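Local atomic coordinates of uncharacterized protein (Aeropyrum pernix, PDB entry 3P1Z), a protein that is uncharacterised but probably binds nucleic acid and takes part in cleaving introns from precursor tRNA, as a subunit of a tRNA-splicing endonuclease. Residues Ile39-Lys44 with Lys98-Val103; Tyr54-Gly59 with Trp69-Glu74; Phe90-Lys95 with Ile158-Ala163; Arg115-Leu120 with Ser146-Ile151; Glu135-Ala140 with Ala163-Ser168. One frame throughout, in Å; residues are numbered along the deposited sequence.

Interaction 1: Ile39-Lys44 with Lys98-Val103; sequences IGYLRK and KPLVGV
Tyr41 brings the hydroxyl end and one edge of its ring up to Lys98, Pro99 and Leu100, and it gives up more surface here than any other residue of Ile39-Lys44. The ring meets Pro99 at its edge: Pro99 O lies in the ring plane, 3.2 Å from Tyr41 CE1. The hydroxyl is modelled 2.8 Å from the same oxygen, Tyr41 OH to Pro99 O, as a hydrogen bond donated to the carbonyl. Its exact position is doubtful, because Tyr41 OH also falls too near its surroundings in a 2.8 Å model. Apolar contacts come in at a slant. Leu100 CD2 reaches Tyr41 CE1 at 3.5 Å, and Lys98 CB lies 3.9 Å from Tyr41 CZ, the lysine crossing the tyrosine at about a right angle. With CG set beside its own backbone N (chi1 -72°), Tyr41 can reach the other segment although its CA and that of Leu100 are 8.7 Å apart. A second, lighter contact joins Ile39 CG2 to Lys98 CD at 3.9 Å, where the lysine chain bends at chi2 and chi3. The two segments bury 213 Å² between them, linking the SEN2-like N-terminal part to the catalytic-type C-terminal part. Tyr41 also packs on Tyr89 and Arg93 of helix 83-95 and on Glu51 of helix 49-57, while Leu100 pairs through its backbone with Val109 of strand 107-112.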
# COMPACT_ATOMS: atom_id res chain seq x y z
N ILE A 39 31.83 6.87 -28.06
CA ILE A 39 31.18 6.48 -26.80
C ILE A 39 31.22 4.97 -26.59
O ILE A 39 30.67 4.47 -25.61
CB ILE A 39 29.70 6.95 -26.71
CG1 ILE A 39 28.85 6.31 -27.81
CG2 ILE A 39 29.59 8.46 -26.77
CD1 ILE A 39 27.45 6.92 -27.93
N GLY A 40 31.85 4.26 -27.52
CA GLY A 40 32.17 2.85 -27.31
C GLY A 40 31.13 1.78 -27.59
O GLY A 40 31.40 0.59 -27.39
N TYR A 41 29.94 2.17 -28.05
CA TYR A 41 28.91 1.17 -28.32
C TYR A 41 29.27 0.30 -29.53
O TYR A 41 29.11 -0.93 -29.50
CB TYR A 41 27.54 1.83 -28.51
CG TYR A 41 26.96 2.36 -27.22
CD1 TYR A 41 26.90 1.55 -26.09
CD2 TYR A 41 26.48 3.65 -27.12
CE1 TYR A 41 26.38 2.02 -24.91
CE2 TYR A 41 25.96 4.13 -25.94
CZ TYR A 41 25.91 3.31 -24.84
OH TYR A 41 25.39 3.76 -23.67
N LEU A 42 29.75 0.94 -30.59
CA LEU A 42 30.14 0.25 -31.82
C LEU A 42 31.66 0.20 -31.95
O LEU A 42 32.32 1.23 -32.12
CB LEU A 42 29.53 0.96 -33.03
CG LEU A 42 30.11 0.60 -34.41
CD1 LEU A 42 29.64 -0.78 -34.82
CD2 LEU A 42 29.70 1.63 -35.44
N ARG A 43 32.21 -1.00 -31.87
CA ARG A 43 33.65 -1.16 -32.01
C ARG A 43 33.93 -2.17 -33.11
O ARG A 43 33.70 -3.37 -32.95
CB ARG A 43 34.27 -1.57 -30.67
CG ARG A 43 35.77 -1.84 -30.72
CD ARG A 43 36.58 -0.64 -31.22
NE ARG A 43 37.97 -1.00 -31.51
CZ ARG A 43 38.97 -0.13 -31.63
NH1 ARG A 43 38.76 1.17 -31.48
NH2 ARG A 43 40.20 -0.58 -31.89
N LYS A 44 34.40 -1.65 -34.24
CA LYS A 44 34.66 -2.48 -35.41
C LYS A 44 33.41 -3.20 -35.86
O LYS A 44 33.37 -4.43 -35.89
CB LYS A 44 35.73 -3.48 -35.10
CG LYS A 44 36.69 -2.87 -34.12
CD LYS A 44 38.09 -2.94 -34.65
CE LYS A 44 38.29 -4.27 -35.37
NZ LYS A 44 39.64 -4.35 -36.05
N LYS A 98 24.72 7.28 -21.40
CA LYS A 98 25.25 6.20 -22.19
C LYS A 98 25.52 5.02 -21.26
O LYS A 98 26.63 4.87 -20.75
CB LYS A 98 26.51 6.67 -22.91
CG LYS A 98 26.30 8.02 -23.59
CD LYS A 98 27.52 8.90 -23.49
CE LYS A 98 27.59 9.59 -22.13
NZ LYS A 98 28.47 10.79 -22.16
N PRO A 99 24.49 4.18 -21.04
CA PRO A 99 24.55 3.02 -20.14
C PRO A 99 25.25 1.79 -20.74
O PRO A 99 25.30 1.60 -21.96
CB PRO A 99 23.08 2.68 -19.90
CG PRO A 99 22.27 3.69 -20.66
CD PRO A 99 23.17 4.30 -21.67
N LEU A 100 25.79 0.96 -19.85
CA LEU A 100 26.28 -0.35 -20.22
C LEU A 100 25.64 -1.39 -19.30
O LEU A 100 24.97 -1.04 -18.31
CB LEU A 100 27.81 -0.39 -20.10
CG LEU A 100 28.52 0.72 -20.88
CD1 LEU A 100 30.00 0.80 -20.51
CD2 LEU A 100 28.36 0.56 -22.39
N VAL A 101 25.83 -2.65 -19.63
CA VAL A 101 25.35 -3.73 -18.78
C VAL A 101 26.23 -3.87 -17.54
O VAL A 101 27.43 -4.18 -17.63
CB VAL A 101 25.29 -5.07 -19.54
CG1 VAL A 101 24.66 -6.14 -18.69
CG2 VAL A 101 24.53 -4.89 -20.85
N GLY A 102 25.64 -3.63 -16.37
CA GLY A 102 26.29 -3.88 -15.11
C GLY A 102 26.56 -5.36 -14.97
O GLY A 102 25.94 -6.18 -15.66
N VAL A 103 27.48 -5.70 -14.08
CA VAL A 103 27.97 -7.07 -13.93
C VAL A 103 26.99 -7.95 -13.19
O VAL A 103 27.16 -9.17 -13.13
CB VAL A 103 29.30 -7.07 -13.17
CG1 VAL A 103 30.36 -6.34 -13.97
CG2 VAL A 103 29.13 -6.39 -11.80

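Interaction 2: Tyr54-Gly59 with Trp69-Glu74; sequences YQASRG and WAAAVE
Two helices of the SEN2-like N-terminal domain, 49-57 and 68-79, pack closely through the small side chains of Ala56, Ser57, Ala71 and Ala72, with Trp69 flanking them. The evidence is in the CA separations, 4.8 Å from Ser57 CA to Trp69 CA and 5.2 Å from Ala56 CA to Ala72 CA. Ala56 CB presses on the other backbone, 3.6 Å from Ala72 N, and meets Ala71 CB at 3.9 Å. Beside it Ser57 CB sits over one face of the Trp69 indole, 3.7 Å from the centroid of the five-membered ring and 23° off its normal, a CH-pi contact displaced toward the rim. The serine oxygen is occupied within its own helix: chi1 86° places OG between N and the carbonyl carbon, where it donates to Tyr54 O at 2.9 Å, in the carbonyl plane and on a lone pair. The Phe90 ring of helix 83-95 meets Trp69 at about 75°. Just past these contacts helix 49-57 closes with a Schellman motif at Gly59, whose positive phi is typical of such C-terminal caps.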
# COMPACT_ATOMS: atom_id res chain seq x y z
N TYR A 54 18.27 0.03 -29.58
CA TYR A 54 17.93 1.44 -29.40
C TYR A 54 17.94 2.16 -30.72
O TYR A 54 16.93 2.72 -31.14
CB TYR A 54 18.91 2.15 -28.48
CG TYR A 54 18.66 3.65 -28.42
CD1 TYR A 54 17.37 4.15 -28.35
CD2 TYR A 54 19.71 4.56 -28.42
CE1 TYR A 54 17.13 5.50 -28.29
CE2 TYR A 54 19.48 5.92 -28.36
CZ TYR A 54 18.18 6.38 -28.29
OH TYR A 54 17.94 7.74 -28.22
N GLN A 55 19.10 2.16 -31.37
CA GLN A 55 19.27 2.91 -32.61
C GLN A 55 18.26 2.43 -33.67
O GLN A 55 17.85 3.19 -34.53
CB GLN A 55 20.73 2.89 -33.07
CG GLN A 55 21.71 3.60 -32.11
CD GLN A 55 21.74 5.12 -32.27
OE1 GLN A 55 20.92 5.69 -32.98
NE2 GLN A 55 22.69 5.77 -31.62
N ALA A 56 17.83 1.17 -33.57
CA ALA A 56 16.69 0.71 -34.35
C ALA A 56 15.45 1.58 -34.06
O ALA A 56 14.91 2.22 -34.96
CB ALA A 56 16.40 -0.76 -34.08
N SER A 57 15.04 1.62 -32.79
CA SER A 57 13.83 2.34 -32.35
C SER A 57 13.82 3.86 -32.56
O SER A 57 12.82 4.53 -32.30
CB SER A 57 13.55 2.03 -30.87
OG SER A 57 14.27 2.89 -30.00
N ARG A 58 14.95 4.42 -33.00
CA ARG A 58 14.97 5.82 -33.41
C ARG A 58 14.83 5.88 -34.92
O ARG A 58 14.60 6.94 -35.50
CB ARG A 58 16.26 6.52 -32.96
CG ARG A 58 16.26 6.98 -31.50
CD ARG A 58 17.64 7.45 -31.07
NE ARG A 58 17.85 8.89 -31.26
CZ ARG A 58 18.70 9.41 -32.15
NH1 ARG A 58 19.42 8.62 -32.93
NH2 ARG A 58 18.81 10.73 -32.25
N GLY A 59 14.94 4.71 -35.55
CA GLY A 59 14.82 4.60 -36.99
C GLY A 59 16.12 4.87 -37.71
O GLY A 59 16.15 4.95 -38.95
N TRP A 69 10.88 -0.03 -34.72
CA TRP A 69 10.53 -0.90 -33.61
C TRP A 69 10.38 -2.36 -34.01
O TRP A 69 10.58 -3.25 -33.19
CB TRP A 69 9.29 -0.39 -32.88
CG TRP A 69 9.63 0.71 -31.94
CD1 TRP A 69 9.70 2.05 -32.21
CD2 TRP A 69 9.97 0.56 -30.57
NE1 TRP A 69 10.06 2.74 -31.09
CE2 TRP A 69 10.23 1.85 -30.06
CE3 TRP A 69 10.07 -0.53 -29.71
CZ2 TRP A 69 10.59 2.07 -28.73
CZ3 TRP A 69 10.43 -0.31 -28.40
CH2 TRP A 69 10.68 0.98 -27.92
N ALA A 70 10.03 -2.61 -35.26
CA ALA A 70 10.00 -3.96 -35.77
C ALA A 70 11.43 -4.51 -35.82
O ALA A 70 11.65 -5.72 -35.72
CB ALA A 70 9.38 -3.99 -37.15
N ALA A 71 12.40 -3.61 -35.95
CA ALA A 71 13.81 -4.00 -35.92
C ALA A 71 14.29 -4.12 -34.48
O ALA A 71 15.10 -4.99 -34.15
CB ALA A 71 14.67 -3.01 -36.69
N ALA A 72 13.78 -3.24 -33.63
CA ALA A 72 14.12 -3.28 -32.21
C ALA A 72 13.68 -4.61 -31.62
O ALA A 72 14.47 -5.32 -30.99
CB ALA A 72 13.45 -2.12 -31.47
N VAL A 73 12.42 -4.95 -31.85
CA VAL A 73 11.89 -6.22 -31.42
C VAL A 73 12.73 -7.37 -31.95
O VAL A 73 12.78 -8.43 -31.34
CB VAL A 73 10.43 -6.39 -31.90
CG1 VAL A 73 9.95 -7.83 -31.71
CG2 VAL A 73 9.54 -5.41 -31.16
N GLU A 74 13.41 -7.16 -33.07
CA GLU A 74 14.14 -8.24 -33.74
C GLU A 74 15.43 -8.56 -32.99
O GLU A 74 15.68 -9.70 -32.63
CB GLU A 74 14.46 -7.88 -35.20
CG GLU A 74 14.81 -9.09 -36.06
CD GLU A 74 15.29 -8.70 -37.45
OE1 GLU A 74 14.58 -7.92 -38.12
OE2 GLU A 74 16.37 -9.18 -37.87

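Interaction 3: Phe90-Lys95 with Ile158-Ala163; sequences FDLRRK and ITYYEA
Around the phenol end of Tyr160 the contact is closest, with Asp91 and Leu92 both reaching its hydroxyl. Tyr160 OH donates a hydrogen bond to Asp91 OD2 at 3.1 Å, although the position of that oxygen is less certain. The side chains approach from opposite directions, carboxylate and ring planes 27° apart, with OD2 in plane at the ring edge. Leu92 CG comes within 3.7 Å of Tyr160 OH. The 90-95 part of helix 83-95 crosses the 158-163 part of the strand at 73°, axes 11.4 Å apart at closest; this is the outermost strand of the catalytic-type domain's mixed sheet within the chain, and a neighbouring subunit extends it. A phenylalanine in place of Tyr160 would probably keep the ring packing but leave Asp91 without its hydroxyl partner. Contact is sparser toward exposed Lys95: its CE only skims Tyr160 CE2 at 4.1 Å, and its NZ forms a salt bridge with Asp91 OD2, subject to the same doubt. Ile158 CD1 just touches Asp91 CB, 4.1 Å away.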
# COMPACT_ATOMS: atom_id res chain seq x y z
N PHE A 90 16.51 2.70 -23.28
CA PHE A 90 16.10 3.70 -24.25
C PHE A 90 15.86 5.02 -23.55
O PHE A 90 16.41 6.05 -23.94
CB PHE A 90 14.81 3.30 -24.98
CG PHE A 90 14.94 2.07 -25.82
CD1 PHE A 90 16.18 1.52 -26.09
CD2 PHE A 90 13.82 1.47 -26.36
CE1 PHE A 90 16.29 0.38 -26.86
CE2 PHE A 90 13.93 0.34 -27.14
CZ PHE A 90 15.16 -0.21 -27.39
N ASP A 91 15.02 4.97 -22.52
CA ASP A 91 14.71 6.13 -21.69
C ASP A 91 16.01 6.80 -21.31
O ASP A 91 16.18 8.01 -21.51
CB ASP A 91 13.97 5.68 -20.43
CG ASP A 91 13.23 6.83 -19.74
OD1 ASP A 91 12.20 7.30 -20.26
OD2 ASP A 91 13.68 7.24 -18.65
N LEU A 92 16.95 6.02 -20.79
CA LEU A 92 18.23 6.55 -20.36
C LEU A 92 19.06 7.10 -21.52
O LEU A 92 19.71 8.14 -21.39
CB LEU A 92 19.02 5.52 -19.56
CG LEU A 92 18.49 5.19 -18.14
CD1 LEU A 92 19.27 4.02 -17.53
CD2 LEU A 92 18.47 6.41 -17.21
N ARG A 93 19.03 6.42 -22.66
CA ARG A 93 19.69 6.96 -23.85
C ARG A 93 19.02 8.28 -24.23
O ARG A 93 19.70 9.28 -24.44
CB ARG A 93 19.66 5.97 -25.01
CG ARG A 93 20.44 4.68 -24.77
CD ARG A 93 21.96 4.88 -24.74
NE ARG A 93 22.55 5.11 -26.06
CZ ARG A 93 23.14 6.25 -26.44
NH1 ARG A 93 23.22 7.28 -25.61
NH2 ARG A 93 23.65 6.35 -27.65
N ARG A 94 17.70 8.28 -24.29
CA ARG A 94 16.99 9.50 -24.68
C ARG A 94 17.31 10.69 -23.78
O ARG A 94 17.32 11.83 -24.24
CB ARG A 94 15.48 9.26 -24.75
CG ARG A 94 15.07 8.04 -25.60
CD ARG A 94 13.61 8.14 -26.05
NE ARG A 94 13.02 6.84 -26.36
CZ ARG A 94 11.75 6.65 -26.73
NH1 ARG A 94 10.92 7.69 -26.83
NH2 ARG A 94 11.30 5.42 -26.99
N LYS A 95 17.59 10.43 -22.50
CA LYS A 95 17.86 11.48 -21.51
C LYS A 95 19.29 12.05 -21.60
O LYS A 95 19.59 13.08 -21.00
CB LYS A 95 17.58 10.98 -20.07
CG LYS A 95 16.10 10.69 -19.74
CD LYS A 95 15.89 10.42 -18.23
CE LYS A 95 14.58 9.71 -17.92
NZ LYS A 95 13.33 10.34 -18.45
N ILE A 158 7.66 3.95 -16.45
CA ILE A 158 8.92 3.82 -15.74
C ILE A 158 9.09 4.85 -14.64
O ILE A 158 8.94 6.04 -14.87
CB ILE A 158 10.10 3.99 -16.68
CG1 ILE A 158 9.99 3.01 -17.85
CG2 ILE A 158 11.41 3.81 -15.91
CD1 ILE A 158 11.00 3.27 -18.93
N THR A 159 9.43 4.38 -13.45
CA THR A 159 9.74 5.27 -12.34
C THR A 159 11.15 5.03 -11.84
O THR A 159 11.67 3.92 -11.90
CB THR A 159 8.76 5.09 -11.18
OG1 THR A 159 7.46 4.83 -11.70
CG2 THR A 159 8.71 6.34 -10.37
N TYR A 160 11.78 6.09 -11.35
CA TYR A 160 13.14 5.98 -10.86
C TYR A 160 13.24 6.38 -9.40
O TYR A 160 12.69 7.40 -8.98
CB TYR A 160 14.09 6.83 -11.70
CG TYR A 160 14.30 6.33 -13.11
CD1 TYR A 160 15.14 5.24 -13.36
CD2 TYR A 160 13.70 6.95 -14.19
CE1 TYR A 160 15.35 4.78 -14.65
CE2 TYR A 160 13.91 6.50 -15.49
CZ TYR A 160 14.73 5.41 -15.71
OH TYR A 160 14.93 4.96 -16.99
N TYR A 161 13.94 5.56 -8.62
CA TYR A 161 14.15 5.83 -7.20
C TYR A 161 15.55 5.43 -6.77
O TYR A 161 15.98 4.31 -6.98
CB TYR A 161 13.14 5.06 -6.36
CG TYR A 161 11.70 5.48 -6.57
CD1 TYR A 161 11.20 6.64 -6.00
CD2 TYR A 161 10.84 4.70 -7.33
CE1 TYR A 161 9.89 7.03 -6.19
CE2 TYR A 161 9.52 5.08 -7.53
CZ TYR A 161 9.05 6.25 -6.96
OH TYR A 161 7.73 6.63 -7.16
N GLU A 162 16.26 6.37 -6.17
CA GLU A 162 17.46 6.04 -5.43
C GLU A 162 17.03 5.15 -4.28
O GLU A 162 16.04 5.43 -3.61
CB GLU A 162 18.09 7.31 -4.87
CG GLU A 162 19.50 7.13 -4.39
CD GLU A 162 20.30 8.41 -4.49
OE1 GLU A 162 21.48 8.38 -4.11
OE2 GLU A 162 19.75 9.44 -4.96
N ALA A 163 17.78 4.08 -4.04
CA ALA A 163 17.54 3.22 -2.88
C ALA A 163 18.84 3.01 -2.09
O ALA A 163 19.68 2.20 -2.47
CB ALA A 163 16.95 1.89 -3.33

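Interaction 4: Arg115-Leu120 with Ser146-Ile151; sequences RVYEVL and SPIVAI
Ile148 packs against Tyr117 and Val119 where strands 115-123 and 146-152 lie side by side and parallel, joined through helix 130-142 in a beta-alpha-beta crossover. From the backbone outward, Ile148 CB stands 3.5 Å from Glu118 O and 3.7 Å from Val119 CG2. The CG2 branch stays with the valine, 3.8 Å from Val119 CG2. The other branch goes to the tyrosine: Ile148 CG1, beside the backbone N (chi1 -59°), lies near the plane of the Tyr117 ring, at its edge, 3.7 Å from CD1, and the terminal Ile148 CD1 lies 4.1 Å from that same carbon. Trimming Ile148 to an alanine would probably open a gap at the Tyr117 edge and lose the packing on Val119. Farther along, Val119 CG1 meets Ala150 CB at 3.6 Å. Five backbone hydrogen bonds tie the strands, from Ser146 N to Val116 O at one end to Ala150 N to Leu120 O at the other, almost straight at 178°; in the bond from Leu120 N to Ile148 O the place of the oxygen is less certain. An aromatic side chain of a neighbouring subunit packs on Ile148 as well. Ser146 OG sits over one face of Tyr117, 3.9 Å above the ring plane and displaced toward its rim.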
# COMPACT_ATOMS: atom_id res chain seq x y z
N ARG A 115 29.72 10.82 -11.20
CA ARG A 115 29.17 9.73 -10.41
C ARG A 115 28.73 8.61 -11.32
O ARG A 115 28.21 8.84 -12.40
CB ARG A 115 28.00 10.19 -9.54
CG ARG A 115 28.40 11.12 -8.41
CD ARG A 115 27.29 11.27 -7.38
NE ARG A 115 27.81 11.74 -6.10
CZ ARG A 115 28.35 10.95 -5.16
NH1 ARG A 115 28.45 9.64 -5.37
NH2 ARG A 115 28.79 11.47 -4.02
N VAL A 116 28.96 7.38 -10.85
CA VAL A 116 28.53 6.18 -11.53
C VAL A 116 27.25 5.70 -10.89
O VAL A 116 27.15 5.62 -9.66
CB VAL A 116 29.59 5.05 -11.41
CG1 VAL A 116 29.15 3.83 -12.19
CG2 VAL A 116 30.96 5.54 -11.87
N TYR A 117 26.27 5.37 -11.72
CA TYR A 117 24.93 5.05 -11.27
C TYR A 117 24.54 3.64 -11.66
O TYR A 117 24.61 3.26 -12.82
CB TYR A 117 23.95 6.04 -11.90
CG TYR A 117 23.92 7.40 -11.23
CD1 TYR A 117 23.05 7.65 -10.18
CD2 TYR A 117 24.74 8.44 -11.65
CE1 TYR A 117 23.00 8.89 -9.57
CE2 TYR A 117 24.70 9.68 -11.05
CZ TYR A 117 23.83 9.90 -10.00
OH TYR A 117 23.78 11.13 -9.38
N GLU A 118 24.13 2.84 -10.69
CA GLU A 118 23.79 1.46 -10.98
C GLU A 118 22.29 1.28 -10.89
O GLU A 118 21.71 1.45 -9.82
CB GLU A 118 24.50 0.53 -9.99
CG GLU A 118 24.07 -0.92 -10.07
CD GLU A 118 24.90 -1.81 -9.16
OE1 GLU A 118 24.31 -2.66 -8.45
OE2 GLU A 118 26.14 -1.66 -9.15
N VAL A 119 21.66 0.94 -12.00
CA VAL A 119 20.20 0.85 -12.02
C VAL A 119 19.73 -0.59 -12.08
O VAL A 119 20.11 -1.34 -12.97
CB VAL A 119 19.56 1.65 -13.18
CG1 VAL A 119 18.03 1.67 -13.04
CG2 VAL A 119 20.11 3.07 -13.24
N LEU A 120 18.88 -0.96 -11.13
CA LEU A 120 18.28 -2.28 -11.15
C LEU A 120 16.92 -2.13 -11.77
O LEU A 120 16.15 -1.25 -11.37
CB LEU A 120 18.17 -2.82 -9.73
CG LEU A 120 17.53 -4.19 -9.55
CD1 LEU A 120 18.41 -5.28 -10.11
CD2 LEU A 120 17.27 -4.44 -8.08
N SER A 146 25.85 4.73 -7.07
CA SER A 146 24.65 5.18 -6.37
C SER A 146 23.52 4.24 -6.74
O SER A 146 23.21 4.09 -7.91
CB SER A 146 24.28 6.59 -6.79
OG SER A 146 25.44 7.41 -6.82
N PRO A 147 22.89 3.62 -5.73
CA PRO A 147 21.91 2.57 -5.99
C PRO A 147 20.61 3.10 -6.61
O PRO A 147 19.83 3.76 -5.95
CB PRO A 147 21.63 2.01 -4.58
CG PRO A 147 22.49 2.80 -3.62
CD PRO A 147 22.85 4.06 -4.33
N ILE A 148 20.37 2.80 -7.88
CA ILE A 148 19.13 3.25 -8.49
C ILE A 148 18.19 2.08 -8.75
O ILE A 148 18.62 0.97 -9.02
CB ILE A 148 19.38 4.09 -9.76
CG1 ILE A 148 20.23 5.32 -9.40
CG2 ILE A 148 18.07 4.53 -10.41
CD1 ILE A 148 19.56 6.29 -8.46
N VAL A 149 16.89 2.34 -8.61
CA VAL A 149 15.88 1.34 -8.90
C VAL A 149 14.90 1.90 -9.94
O VAL A 149 14.34 2.99 -9.80
CB VAL A 149 15.16 0.86 -7.62
CG1 VAL A 149 13.80 1.52 -7.45
CG2 VAL A 149 15.01 -0.64 -7.62
N ALA A 150 14.72 1.15 -11.02
CA ALA A 150 13.77 1.55 -12.05
C ALA A 150 12.64 0.53 -12.14
O ALA A 150 12.86 -0.64 -12.48
CB ALA A 150 14.45 1.73 -13.41
N ILE A 151 11.44 0.97 -11.82
CA ILE A 151 10.29 0.10 -11.87
C ILE A 151 9.45 0.39 -13.09
O ILE A 151 9.03 1.52 -13.32
CB ILE A 151 9.45 0.20 -10.61
CG1 ILE A 151 10.32 -0.19 -9.42
CG2 ILE A 151 8.21 -0.69 -10.72
CD1 ILE A 151 10.26 0.76 -8.29

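Interaction 5: Glu135-Ala140 with Ala163-Ser168; sequences EWSRGA and ARAVRS
Ser137 points its hydroxyl from helix 130-142 at the backbone of Ala163-Ala165; the 135-140 part of the helix and the 163-166 part of the strand run at 90° to each other, axes 7.3 Å apart at closest. OG, swung away from its own backbone N and beside the carbonyl carbon (chi1 168°), is placed between two polar groups of the strand. It donates to Ala163 O at 2.9 Å, where the place of the acceptor is less sure, and receives a weak bond from Ala165 N at 3.0 Å, bent to 130°. Both strand groups thus turn to the same serine. Ala163 N pairs with Pro147 O near the start of strand 146-152; beyond that start, Ser137 OG takes up the next two backbone groups, Ala163 O and Ala165 N. Helix 130-142 is the connection of the sheet's beta-alpha-beta crossover. The methyl group of Ala165 leans toward the helix as well, 3.5 Å from Ser137 OG, and Arg138 CG approaches Ala165 CB at 4.3 Å. Arg138, though exposed, packs on a polar side chain of a neighbouring subunit. On the other edge of the strand, Arg164, Ala165 and Val166 pair antiparallel with a strand of a neighbouring subunit, carrying the sheet across the interface. An acidic side chain of that subunit takes a salt bridge from Arg167 NH1.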
# COMPACT_ATOMS: atom_id res chain seq x y z
N GLU A 135 20.77 -6.39 -0.08
CA GLU A 135 22.10 -6.86 -0.47
C GLU A 135 22.55 -6.27 -1.82
O GLU A 135 23.74 -6.07 -2.07
CB GLU A 135 22.15 -8.40 -0.49
CG GLU A 135 21.49 -9.06 0.74
CD GLU A 135 21.51 -10.59 0.71
OE1 GLU A 135 22.20 -11.17 -0.17
OE2 GLU A 135 20.84 -11.22 1.57
N TRP A 136 21.59 -6.00 -2.70
CA TRP A 136 21.91 -5.38 -3.96
C TRP A 136 22.37 -3.94 -3.74
O TRP A 136 23.44 -3.55 -4.21
CB TRP A 136 20.73 -5.43 -4.94
CG TRP A 136 20.99 -4.50 -6.07
CD1 TRP A 136 21.78 -4.74 -7.17
CD2 TRP A 136 20.52 -3.15 -6.18
NE1 TRP A 136 21.80 -3.61 -7.97
CE2 TRP A 136 21.05 -2.64 -7.40
CE3 TRP A 136 19.70 -2.35 -5.39
CZ2 TRP A 136 20.77 -1.34 -7.82
CZ3 TRP A 136 19.43 -1.07 -5.82
CH2 TRP A 136 19.96 -0.57 -7.03
N SER A 137 21.57 -3.17 -3.00
CA SER A 137 21.90 -1.78 -2.67
C SER A 137 23.21 -1.70 -1.92
O SER A 137 24.06 -0.85 -2.22
CB SER A 137 20.81 -1.15 -1.80
OG SER A 137 21.25 0.10 -1.27
N ARG A 138 23.36 -2.57 -0.93
CA ARG A 138 24.64 -2.73 -0.28
C ARG A 138 25.67 -2.93 -1.37
O ARG A 138 26.51 -2.05 -1.60
CB ARG A 138 24.63 -3.93 0.66
CG ARG A 138 24.39 -3.55 2.12
CD ARG A 138 24.04 -4.77 2.94
NE ARG A 138 23.44 -4.42 4.22
CZ ARG A 138 22.47 -5.12 4.81
NH1 ARG A 138 21.99 -4.73 5.98
NH2 ARG A 138 21.96 -6.19 4.20
N GLY A 139 25.58 -4.08 -2.04
CA GLY A 139 26.41 -4.41 -3.17
C GLY A 139 26.79 -3.14 -3.89
O GLY A 139 27.90 -2.65 -3.78
N ALA A 140 25.82 -2.58 -4.61
CA ALA A 140 25.97 -1.32 -5.31
C ALA A 140 26.82 -0.30 -4.56
O ALA A 140 27.79 0.24 -5.10
CB ALA A 140 24.62 -0.73 -5.64
N ALA A 163 17.78 4.08 -4.04
CA ALA A 163 17.54 3.22 -2.88
C ALA A 163 18.84 3.01 -2.09
O ALA A 163 19.68 2.20 -2.47
CB ALA A 163 16.95 1.89 -3.33
N ARG A 164 19.01 3.73 -0.99
CA ARG A 164 20.25 3.68 -0.22
C ARG A 164 20.14 2.86 1.05
O ARG A 164 19.33 3.18 1.92
CB ARG A 164 20.76 5.09 0.09
CG ARG A 164 21.48 5.71 -1.11
CD ARG A 164 21.98 7.12 -0.85
NE ARG A 164 22.58 7.27 0.47
CZ ARG A 164 21.93 7.78 1.52
NH1 ARG A 164 20.67 8.19 1.39
NH2 ARG A 164 22.55 7.88 2.69
N ALA A 165 20.95 1.81 1.17
CA ALA A 165 20.94 1.02 2.40
C ALA A 165 21.79 1.68 3.46
O ALA A 165 22.85 2.24 3.18
CB ALA A 165 21.41 -0.41 2.15
N VAL A 166 21.32 1.64 4.69
CA VAL A 166 22.03 2.27 5.78
C VAL A 166 21.79 1.47 7.04
O VAL A 166 20.82 0.73 7.13
CB VAL A 166 21.54 3.71 6.00
CG1 VAL A 166 21.27 4.38 4.65
CG2 VAL A 166 20.30 3.72 6.88
N ARG A 167 22.70 1.62 8.00
CA ARG A 167 22.54 0.99 9.31
C ARG A 167 21.56 1.81 10.20
O ARG A 167 20.68 1.23 10.85
CB ARG A 167 23.90 0.84 10.00
CG ARG A 167 24.20 -0.55 10.59
CD ARG A 167 22.98 -1.48 10.71
NE ARG A 167 21.94 -1.04 11.67
CZ ARG A 167 21.71 -1.62 12.85
NH1 ARG A 167 20.74 -1.17 13.63
NH2 ARG A 167 22.46 -2.65 13.26
N SER A 168 21.69 3.13 10.21
CA SER A 168 20.77 3.98 10.98
C SER A 168 20.29 5.21 10.21
O SER A 168 21.08 5.91 9.58
CB SER A 168 21.39 4.42 12.31
OG SER A 168 20.41 4.92 13.20

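Helix 83-95 connects the first three contacts. Its Arg93 packs on interaction 1, with Arg93 CD 3.4 Å from Pro99 CD, and its Phe90 on interaction 2, with Phe90 CE2 3.4 Å from Trp69 CH2, while the same helix forms one half of interaction 3. Interactions 3, 4 and 5 then share one mixed sheet, which interaction 1 also reaches through strand 100-101: the centres of 3 and 4 are 9 Å apart, Tyr161 O lying 2.7 Å from Val149 N as a probable hydrogen bond, and those of 4 and 5 are 12 Å apart. Interactions 3 and 5 both use Ala163. Interactions 2 and 5, with centres 35 Å apart, lie on opposite sides of the chain's centre.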